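Local coordinates for protein thymidylate synthase ThyX (Streptomyces cacaoi subsp. asoensis, PDB 4P5A) that probably catalyses the FAD-dependent reductive methylation of dUMP or UMP at the uracil ring, with methylenetetrahydrofolate as methyl donor, at residues 25-28 against 29-33; 59-62 against 63-66; 132-135 against 136-140; 76-79 against 80-84. One frame throughout, in Å; residues are numbered along the deposited sequence.

Interaction 1 of 4, residues 25-28 against 29-33; sequences AVVK and AARVS
Val27 meets Arg31 twice, once through the backbone and once along the side chains. The Val27 carbonyl accepts from Arg31 N at 2.9 Å, and the aliphatic start of the arginine folds over the same oxygen, with Arg31 CG 3.4 Å from Val27 O. Farther out the two side chains run side by side in the same direction. With Val27 CG1 anti to its own nitrogen (chi1 169°), that methyl reaches the guanidinium at an oblique slant; the spacing of 3.1 Å from Val27 CG1 to Arg31 NH2 is tight, and at an exposed arginine this detail is best read with caution.

The bookkeeping of donors is regular up to this point. Ala30 N donates to Val26 O at 2.9 Å. Ala29 N reaches Ala25 O across a longer 3.2 Å. One turn earlier, Ala25 N is satisfied by the hydroxyl of Ser22. The ladder fails at the next step: Lys28 O lies 3.3 Å from Val32 N, but the angle is too poor for a bond, and Val32 N makes a weak one, 3.5 Å long, to Ala29 O.

Val32 has left helical backbone angles, and the chain runs out extended to Ser33, whose OG is hydrogen-bonded to Glu95 of the second subunit. Tyr178 of that subunit packs on Lys28, Ala29 and Val32. This is the last turn of helix 23-30 passing into an extended segment, bringing Ser33, which is known to bind FAD in this protein though none is bound to it in this chain, to a subunit interface.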
# COMPACT_ATOMS: atom_id res chain seq x y z
N ALA B 25 -20.01 -11.72 -1.73
CA ALA B 25 -18.80 -11.30 -2.50
C ALA B 25 -17.53 -11.94 -1.92
O ALA B 25 -16.55 -12.19 -2.64
CB ALA B 25 -18.71 -9.69 -2.48
N VAL B 26 -17.53 -12.16 -0.60
CA VAL B 26 -16.36 -12.81 0.02
C VAL B 26 -16.26 -14.26 -0.35
O VAL B 26 -15.18 -14.75 -0.61
CB VAL B 26 -16.49 -12.75 1.54
CG1 VAL B 26 -15.21 -13.37 2.31
CG2 VAL B 26 -16.69 -11.33 1.96
N VAL B 27 -17.41 -14.99 -0.25
CA VAL B 27 -17.48 -16.40 -0.53
C VAL B 27 -17.05 -16.65 -2.00
O VAL B 27 -16.29 -17.59 -2.26
CB VAL B 27 -18.99 -16.85 -0.37
CG1 VAL B 27 -19.15 -18.31 -0.93
CG2 VAL B 27 -19.40 -16.71 1.16
N LYS B 28 -17.55 -15.79 -2.88
CA LYS B 28 -17.22 -15.98 -4.36
C LYS B 28 -15.73 -15.82 -4.55
O LYS B 28 -15.15 -16.60 -5.31
CB LYS B 28 -17.98 -14.99 -5.23
CG LYS B 28 -19.50 -15.37 -5.36
CD LYS B 28 -20.23 -14.29 -6.14
CE LYS B 28 -20.60 -14.71 -7.59
NZ LYS B 28 -21.03 -13.53 -8.50
N ALA B 29 -15.14 -14.77 -3.95
CA ALA B 29 -13.67 -14.51 -4.11
C ALA B 29 -12.90 -15.64 -3.50
O ALA B 29 -11.99 -16.21 -4.10
CB ALA B 29 -13.29 -13.22 -3.42
N ALA B 30 -13.34 -16.14 -2.33
CA ALA B 30 -12.63 -17.22 -1.68
C ALA B 30 -12.67 -18.58 -2.44
O ALA B 30 -11.65 -19.33 -2.42
CB ALA B 30 -13.19 -17.50 -0.25
N ARG B 31 -13.81 -18.88 -3.02
CA ARG B 31 -14.01 -20.21 -3.67
C ARG B 31 -13.63 -20.22 -5.14
O ARG B 31 -13.87 -21.23 -5.81
CB ARG B 31 -15.47 -20.61 -3.59
CG ARG B 31 -15.86 -20.95 -2.18
CD ARG B 31 -17.09 -21.95 -2.13
NE ARG B 31 -17.33 -22.43 -0.75
CZ ARG B 31 -18.43 -22.14 -0.02
NH1 ARG B 31 -18.56 -22.59 1.23
NH2 ARG B 31 -19.41 -21.41 -0.54
N VAL B 32 -13.09 -19.14 -5.65
CA VAL B 32 -12.85 -19.06 -7.10
C VAL B 32 -12.15 -20.37 -7.55
O VAL B 32 -11.14 -20.84 -6.93
CB VAL B 32 -12.00 -17.86 -7.45
CG1 VAL B 32 -10.65 -17.94 -6.71
CG2 VAL B 32 -11.81 -17.78 -8.99
N SER B 33 -12.68 -20.94 -8.65
CA SER B 33 -12.23 -22.26 -9.11
C SER B 33 -12.64 -22.53 -10.56
O SER B 33 -13.63 -21.95 -11.10
CB SER B 33 -12.82 -23.36 -8.16
OG SER B 33 -12.48 -24.64 -8.64

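Interaction 2 of 4, residues 59-62 against 63-66; sequences SRHG and SPFE. With FAD (flavin-adenine dinucleotide), chain L.
His61 holds CG anti to its backbone nitrogen (chi1 -178°), and chi2 of 29° turns the imidazole to lie between Pro64 and the flavin. Pro64 CD sits over the centre of one face, 3.8 Å from the ring centroid and 13° off the normal, a CH-pi contact; FAD N5 lies over the opposite face, nearer the rim. At the ring edge, in plane, a water is hydrogen-bonded to His61 ND1 at 3.0 Å, to FAD O2' and to Ser63 N, from which it accepts. An alanine here would probably leave this water without its imidazole partner and open a gap between the proline and the isoalloxazine.

His61 centres an inverse gamma turn, and Phe65 N donates to Gly62 O at 2.9 Å, starting the 3-10 turn 63-66. His61 O, near the Phe65 ring edge (3.6 Å from Phe65 CE2), is buried without a polar partner. Glu66 CD lies 3.5 Å from FAD N1A; Glu66 OE1 is hydrogen-bonded to Ser91 of the second subunit, and OE2 is salt-bridged to Arg184 and to Arg88 of the third.

The loop joins helix 48-58 to strand 69-77, its Phe65 packed on Leu56 and on Met187 of helix 183-193.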
# COMPACT_ATOMS: atom_id res chain seq x y z
N SER B 59 -8.51 -18.17 10.40
CA SER B 59 -7.31 -18.52 9.70
C SER B 59 -6.60 -17.24 9.18
O SER B 59 -5.55 -17.37 8.56
CB SER B 59 -7.61 -19.39 8.49
OG SER B 59 -8.20 -20.58 8.94
N ARG B 60 -7.13 -16.07 9.50
CA ARG B 60 -6.59 -14.76 8.99
C ARG B 60 -6.37 -14.83 7.48
O ARG B 60 -5.34 -14.29 6.93
CB ARG B 60 -5.24 -14.42 9.67
CG ARG B 60 -5.38 -14.21 11.16
CD ARG B 60 -4.04 -13.59 11.71
NE ARG B 60 -2.96 -14.54 11.40
CZ ARG B 60 -1.69 -14.28 11.76
NH1 ARG B 60 -0.72 -15.16 11.48
NH2 ARG B 60 -1.46 -13.08 12.32
N HIS B 61 -7.33 -15.47 6.78
CA HIS B 61 -7.26 -15.43 5.31
C HIS B 61 -8.14 -14.21 4.95
O HIS B 61 -9.34 -14.31 4.60
CB HIS B 61 -7.62 -16.81 4.64
CG HIS B 61 -7.51 -16.83 3.12
ND1 HIS B 61 -6.63 -16.02 2.40
CD2 HIS B 61 -8.09 -17.64 2.18
CE1 HIS B 61 -6.73 -16.28 1.10
NE2 HIS B 61 -7.61 -17.25 0.93
N GLY B 62 -7.54 -13.01 5.05
CA GLY B 62 -8.23 -11.73 4.87
C GLY B 62 -8.43 -11.26 3.45
O GLY B 62 -9.28 -10.45 3.21
N SER B 63 -7.62 -11.76 2.51
CA SER B 63 -7.64 -11.31 1.16
C SER B 63 -9.04 -11.36 0.50
O SER B 63 -9.47 -10.43 -0.17
CB SER B 63 -6.62 -12.19 0.41
OG SER B 63 -6.61 -11.62 -0.78
N PRO B 64 -9.80 -12.46 0.68
CA PRO B 64 -11.14 -12.49 0.19
C PRO B 64 -12.05 -11.38 0.66
O PRO B 64 -12.98 -11.04 -0.07
CB PRO B 64 -11.72 -13.86 0.68
CG PRO B 64 -10.46 -14.74 0.77
CD PRO B 64 -9.45 -13.75 1.36
N PHE B 65 -11.79 -10.79 1.83
CA PHE B 65 -12.63 -9.71 2.27
C PHE B 65 -12.33 -8.36 1.60
O PHE B 65 -12.94 -7.32 1.89
CB PHE B 65 -12.43 -9.55 3.78
CG PHE B 65 -12.92 -10.79 4.58
CD1 PHE B 65 -14.29 -10.94 4.90
CD2 PHE B 65 -12.04 -11.77 4.97
CE1 PHE B 65 -14.74 -12.05 5.58
CE2 PHE B 65 -12.54 -12.97 5.63
CZ PHE B 65 -13.90 -13.03 5.99
N GLU B 66 -11.39 -8.33 0.67
CA GLU B 66 -11.06 -7.05 -0.03
C GLU B 66 -11.87 -6.84 -1.29
O GLU B 66 -11.75 -5.73 -1.89
CB GLU B 66 -9.56 -7.04 -0.44
CG GLU B 66 -8.65 -7.07 0.77
CD GLU B 66 -7.13 -7.13 0.38
OE1 GLU B 66 -6.81 -6.93 -0.82
OE2 GLU B 66 -6.33 -7.37 1.28
PA FAD L . 0.30 -7.88 2.53
O1A FAD L . 1.63 -7.63 2.85
O2A FAD L . -0.06 -7.75 1.11
O5B FAD L . -0.54 -6.77 3.33
C5B FAD L . -0.26 -6.57 4.63
C4B FAD L . -1.55 -6.08 5.41
O4B FAD L . -1.70 -4.76 4.81
C3B FAD L . -2.86 -6.81 5.12
O3B FAD L . -2.89 -7.83 6.12
C2B FAD L . -3.91 -5.76 5.37
O2B FAD L . -4.08 -5.48 6.81
C1B FAD L . -3.20 -4.58 4.69
N9A FAD L . -3.52 -4.43 3.25
C8A FAD L . -2.63 -4.34 2.21
N7A FAD L . -3.34 -4.05 1.08
C5A FAD L . -4.67 -3.99 1.39
C6A FAD L . -5.80 -3.76 0.62
N6A FAD L . -5.75 -3.47 -0.68
N1A FAD L . -7.01 -3.74 1.26
C2A FAD L . -7.08 -3.93 2.58
N3A FAD L . -5.97 -4.15 3.36
C4A FAD L . -4.75 -4.21 2.77
N1 FAD L . -3.84 -16.50 -1.80
C2 FAD L . -4.64 -16.85 -2.79
O2 FAD L . -4.80 -16.10 -3.77
N3 FAD L . -5.37 -18.05 -2.74
C4 FAD L . -5.30 -18.89 -1.65
O4 FAD L . -5.99 -19.94 -1.64
C4X FAD L . -4.45 -18.53 -0.57
N5 FAD L . -4.36 -19.34 0.53
C5X FAD L . -3.37 -19.04 1.48
C6 FAD L . -3.10 -19.96 2.56
C7 FAD L . -2.07 -19.61 3.47
C7M FAD L . -1.85 -20.64 4.64
C8 FAD L . -1.28 -18.45 3.36
C8M FAD L . -0.17 -17.97 4.33
C9 FAD L . -1.56 -17.58 2.30
C9A FAD L . -2.59 -17.86 1.41
N10 FAD L . -2.80 -16.99 0.30
C10 FAD L . -3.70 -17.34 -0.65
C1' FAD L . -2.08 -15.69 0.17
C2' FAD L . -2.86 -14.66 1.11
O2' FAD L . -4.23 -14.41 0.67
C3' FAD L . -2.13 -13.32 1.07
O3' FAD L . -2.01 -12.89 -0.28
C4' FAD L . -0.71 -13.41 1.69
O4' FAD L . -0.78 -14.16 2.89
C5' FAD L . -0.19 -12.03 2.04
O5' FAD L . -0.98 -11.58 3.22
P FAD L . -1.46 -10.04 3.30
O1P FAD L . -2.36 -9.68 2.20
O2P FAD L . -2.13 -10.01 4.66
O3P FAD L . -0.09 -9.25 3.26
O HOH W 1 -5.21 -13.50 3.02

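Interaction 3 of 4, residues 132-135 against 136-140; sequences DDHQ and QVVRS
Gln135 O accepts from Arg139 N at 2.8 Å, the shortest of the four i to i+4 bonds that join 132-135 to 136-140. Val138 N donates to His134 O at 2.9 Å, while Val137 N reaches Asp133 O at 3.0 Å with an N-H...O angle of 170°. Gln136 N completes the series by donating to Asp132 O.

The side chains add looser contacts. Asp132 and Gln136 run alongside each other with carboxylate and amide planes 31° apart, but Asp132 OD1 to Gln136 NE2 is 4.0 Å, too long for a hydrogen bond. The aliphatic part of the glutamine comes closer, with Gln136 CG 3.5 Å from Asp132 O; a bend at chi2 (-31°) folds the amide back over the turn. An alanine here would probably lose the CG contact on Asp132 O and the amide lying alongside the aspartate, baring part of that carbonyl.

On another side, Val138 CG2 lies over one face of the His134 ring, 3.9 Å from its centroid, a CH-pi contact seen for the conformer given; His134 is deposited in two, so it may be partial. In this conformer His134 NE2 is hydrogen-bonded to Pro109 O.

The start of helix 131-157 thus meets strand 116-118 through the Asp133-Arg116 salt bridge and the loop at Pro109 through Val137, with Ile160 of the fourth subunit packed against Asp133 and Val137.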
# COMPACT_ATOMS: atom_id res chain seq x y z
N ASP B 132 -19.09 22.00 35.99
CA ASP B 132 -18.14 23.07 35.81
C ASP B 132 -17.04 22.80 34.73
O ASP B 132 -16.63 23.74 33.99
CB ASP B 132 -17.47 23.49 37.11
CG ASP B 132 -16.68 24.78 36.90
OD1 ASP B 132 -17.27 25.72 36.29
OD2 ASP B 132 -15.47 24.84 37.25
N ASP B 133 -16.56 21.56 34.67
CA ASP B 133 -15.56 21.20 33.60
C ASP B 133 -16.13 21.45 32.19
O ASP B 133 -15.47 22.08 31.38
CB ASP B 133 -15.05 19.76 33.73
CG ASP B 133 -14.18 19.58 34.97
OD1 ASP B 133 -14.19 18.50 35.59
OD2 ASP B 133 -13.48 20.55 35.34
N HIS B 134 -17.34 20.97 31.93
CA HIS B 134 -17.93 21.17 30.61
C HIS B 134 -18.08 22.67 30.33
O HIS B 134 -17.71 23.15 29.27
CB HIS B 134 -19.27 20.46 30.41
CG HIS B 134 -19.77 20.50 28.99
ND1 HIS B 134 -20.93 21.14 28.61
CD2 HIS B 134 -19.25 19.99 27.85
CE1 HIS B 134 -21.11 21.02 27.31
NE2 HIS B 134 -20.09 20.31 26.83
N GLN B 135 -18.61 23.40 31.32
CA GLN B 135 -18.80 24.85 31.12
C GLN B 135 -17.51 25.57 30.78
O GLN B 135 -17.58 26.49 29.99
CB GLN B 135 -19.43 25.51 32.36
CG GLN B 135 -20.93 25.20 32.52
CD GLN B 135 -21.42 25.45 34.01
OE1 GLN B 135 -22.59 25.19 34.34
NE2 GLN B 135 -20.50 25.93 34.90
N GLN B 136 -16.41 25.19 31.43
CA GLN B 136 -15.10 25.80 31.28
C GLN B 136 -14.58 25.49 29.88
O GLN B 136 -14.07 26.40 29.17
CB GLN B 136 -14.10 25.25 32.32
CG GLN B 136 -14.06 26.09 33.59
CD GLN B 136 -14.37 27.58 33.26
OE1 GLN B 136 -13.50 28.35 32.78
NE2 GLN B 136 -15.66 27.96 33.44
N VAL B 137 -14.77 24.25 29.46
CA VAL B 137 -14.46 23.93 28.03
C VAL B 137 -15.26 24.75 27.01
O VAL B 137 -14.64 25.39 26.12
CB VAL B 137 -14.50 22.40 27.72
CG1 VAL B 137 -14.33 22.11 26.20
CG2 VAL B 137 -13.40 21.67 28.51
N VAL B 138 -16.57 24.82 27.15
CA VAL B 138 -17.36 25.55 26.23
C VAL B 138 -16.94 27.01 26.28
O VAL B 138 -16.88 27.70 25.26
CB VAL B 138 -18.85 25.37 26.52
CG1 VAL B 138 -19.69 26.28 25.63
CG2 VAL B 138 -19.17 23.92 26.17
N ARG B 139 -16.72 27.50 27.48
CA ARG B 139 -16.28 28.89 27.62
C ARG B 139 -14.98 29.24 26.89
O ARG B 139 -14.89 30.25 26.15
CB ARG B 139 -16.18 29.27 29.12
CG ARG B 139 -15.69 30.73 29.29
CD ARG B 139 -15.80 31.24 30.71
NE ARG B 139 -15.29 32.62 30.82
CZ ARG B 139 -15.14 33.23 32.00
NH1 ARG B 139 -14.65 34.47 32.07
NH2 ARG B 139 -15.49 32.58 33.11
N SER B 140 -13.94 28.45 27.12
CA SER B 140 -12.65 28.72 26.52
C SER B 140 -12.69 28.51 25.02
O SER B 140 -12.06 29.30 24.26
CB SER B 140 -11.60 27.78 27.07
OG SER B 140 -11.27 28.11 28.41

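Interaction 4 of 4, residues 76-79 against 80-84; sequences APIF and TVRHL. With 5BU (5-bromo-uridine-5'-monophosphate), chain F.
His83 is layered between the Phe79 carbonyl and the bound 5-bromo-UMP. Starting at CB, which faces the uracil O2 of the nucleotide at 3.9 Å, the side chain turns with CG anti to its carbonyl carbon (chi1 -57°), bringing CG 3.7 Å from Phe79 O. That oxygen stands over the centre of one ring face. Across the opposite face lies the uracil, with N3 offset toward the rim and His83 CD2 3.4 Å from C2 of the base. At the tip, NE2 donates in the plane of the ring to the phosphate: His83 NE2 to OP3 of the nucleotide is 2.7 Å, and the N-H...O angle of 166° makes the bond nearly straight. One imidazole thus touches both base and phosphate.

The turn beneath is set by Pro77, the N-cap residue. Its carbonyl takes two donors: Val81 N at 3.0 Å in the carbonyl plane, and Thr80 N from above that plane. Phe79 CG sits between the backbone N and the carbonyl carbon (chi1 71°), which puts one ring face under Thr80 OG1, 3.3 Å from Phe79 CE2. Where strand meets helix, Ala76 CB packs on Val81 CG2 at 4.1 Å.

Arg82 has the ribose C3' over one face of its guanidinium, offset toward the rim, and is salt-bridged to Glu94 of the fourth subunit, which also binds the nucleotide. The strand 69-77 to helix 78-84 junction is therefore one wall of the ThyX nucleotide pocket, shared between subunits and leading into the Arg86-His87-Arg88 segment that binds FAD.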
# COMPACT_ATOMS: atom_id res chain seq x y z
N ALA B 76 -16.37 15.90 10.34
CA ALA B 76 -15.71 15.75 11.65
C ALA B 76 -14.71 16.88 11.72
O ALA B 76 -14.27 17.39 10.66
CB ALA B 76 -14.97 14.33 11.76
N PRO B 77 -14.24 17.23 12.96
CA PRO B 77 -13.22 18.24 13.14
C PRO B 77 -11.87 17.74 12.59
O PRO B 77 -11.62 16.51 12.54
CB PRO B 77 -13.17 18.44 14.67
CG PRO B 77 -13.66 17.12 15.25
CD PRO B 77 -14.72 16.64 14.24
N ILE B 78 -11.07 18.66 12.13
CA ILE B 78 -9.75 18.28 11.58
C ILE B 78 -8.93 17.33 12.50
O ILE B 78 -8.33 16.38 12.00
CB ILE B 78 -8.95 19.59 11.32
CG1 ILE B 78 -9.55 20.24 10.09
CG2 ILE B 78 -7.42 19.28 11.09
CD1 ILE B 78 -8.96 21.60 9.80
N PHE B 79 -8.92 17.55 13.82
CA PHE B 79 -8.12 16.62 14.58
C PHE B 79 -8.55 15.17 14.46
O PHE B 79 -7.73 14.28 14.66
CB PHE B 79 -7.95 17.01 16.06
CG PHE B 79 -9.20 16.85 16.87
CD1 PHE B 79 -10.20 17.85 16.89
CD2 PHE B 79 -9.41 15.65 17.57
CE1 PHE B 79 -11.40 17.64 17.66
CE2 PHE B 79 -10.60 15.44 18.29
CZ PHE B 79 -11.61 16.40 18.28
N THR B 80 -9.84 14.92 14.24
CA THR B 80 -10.34 13.55 14.08
C THR B 80 -10.16 13.07 12.63
O THR B 80 -9.88 11.90 12.41
CB THR B 80 -11.86 13.56 14.41
OG1 THR B 80 -11.98 13.85 15.81
CG2 THR B 80 -12.49 12.18 14.17
N VAL B 81 -10.28 13.99 11.68
CA VAL B 81 -9.91 13.58 10.28
C VAL B 81 -8.47 13.12 10.17
O VAL B 81 -8.18 12.19 9.40
CB VAL B 81 -10.16 14.76 9.34
CG1 VAL B 81 -9.79 14.42 7.87
CG2 VAL B 81 -11.67 15.04 9.38
N ARG B 82 -7.59 13.78 10.92
CA ARG B 82 -6.19 13.33 10.96
C ARG B 82 -6.11 11.87 11.38
O ARG B 82 -5.28 11.18 10.76
CB ARG B 82 -5.27 14.16 11.86
CG ARG B 82 -5.32 15.66 11.42
CD ARG B 82 -3.83 16.17 11.33
NE ARG B 82 -3.11 16.25 12.51
CZ ARG B 82 -1.78 16.11 12.61
NH1 ARG B 82 -1.26 16.34 13.75
NH2 ARG B 82 -0.98 15.72 11.61
N HIS B 83 -6.81 11.44 12.43
CA HIS B 83 -6.78 10.05 12.85
C HIS B 83 -7.28 9.13 11.70
O HIS B 83 -6.61 8.14 11.44
CB HIS B 83 -7.59 9.83 14.13
CG HIS B 83 -7.10 10.69 15.25
ND1 HIS B 83 -7.81 10.86 16.44
CD2 HIS B 83 -5.94 11.38 15.39
CE1 HIS B 83 -7.10 11.63 17.24
NE2 HIS B 83 -5.95 11.92 16.66
N LEU B 84 -8.40 9.49 11.11
CA LEU B 84 -8.99 8.66 10.00
C LEU B 84 -7.96 8.55 8.89
O LEU B 84 -7.75 7.43 8.36
CB LEU B 84 -10.24 9.36 9.45
CG LEU B 84 -10.84 8.66 8.22
CD1 LEU B 84 -11.16 7.19 8.52
CD2 LEU B 84 -12.17 9.38 7.95
P 5BU F . -2.63 13.67 18.06
OP1 5BU F . -2.03 15.06 18.09
OP2 5BU F . -2.21 12.75 19.22
OP3 5BU F . -4.18 13.66 17.82
O5' 5BU F . -1.99 12.95 16.73
C5' 5BU F . -0.69 13.18 16.43
C4' 5BU F . -0.33 12.31 15.11
O4' 5BU F . -0.50 10.89 15.46
C3' 5BU F . -1.33 12.54 13.98
O3' 5BU F . -0.71 12.23 12.70
C2' 5BU F . -2.37 11.47 14.27
O2' 5BU F . -3.08 11.13 13.06
C1' 5BU F . -1.64 10.30 14.88
N1 5BU F . -2.35 9.64 16.01
C2 5BU F . -3.55 9.00 15.71
O2 5BU F . -3.85 8.90 14.50
N3 5BU F . -4.37 8.49 16.66
C4 5BU F . -4.00 8.60 18.01
O4 5BU F . -4.72 8.15 18.86
C5 5BU F . -2.79 9.27 18.27
C6 5BU F . -1.96 9.83 17.36
BR 5BU F . -2.15 9.26 20.10

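How the interactions relate
Interactions 1 and 2 touch each other: Val26 CG1 lies 3.6 Å from Phe65 CE1, and Pro64 packs on Ala30, so helix 23-30 backs the loop that meets the flavin. Interactions 2 and 4 are the buried pair, each with an imidazole placed against a ligand ring, flavin in one and uracil in the other; their centres are about 28 Å apart. Interactions 1 and 3 are partly buried helix turns, dominated by backbone bonds and edged with exposed charged or amide side chains. Interaction 3 lies away from the annotated sites, yet like interaction 4 it meets the fourth subunit, whereas 1 and 2 both meet the second.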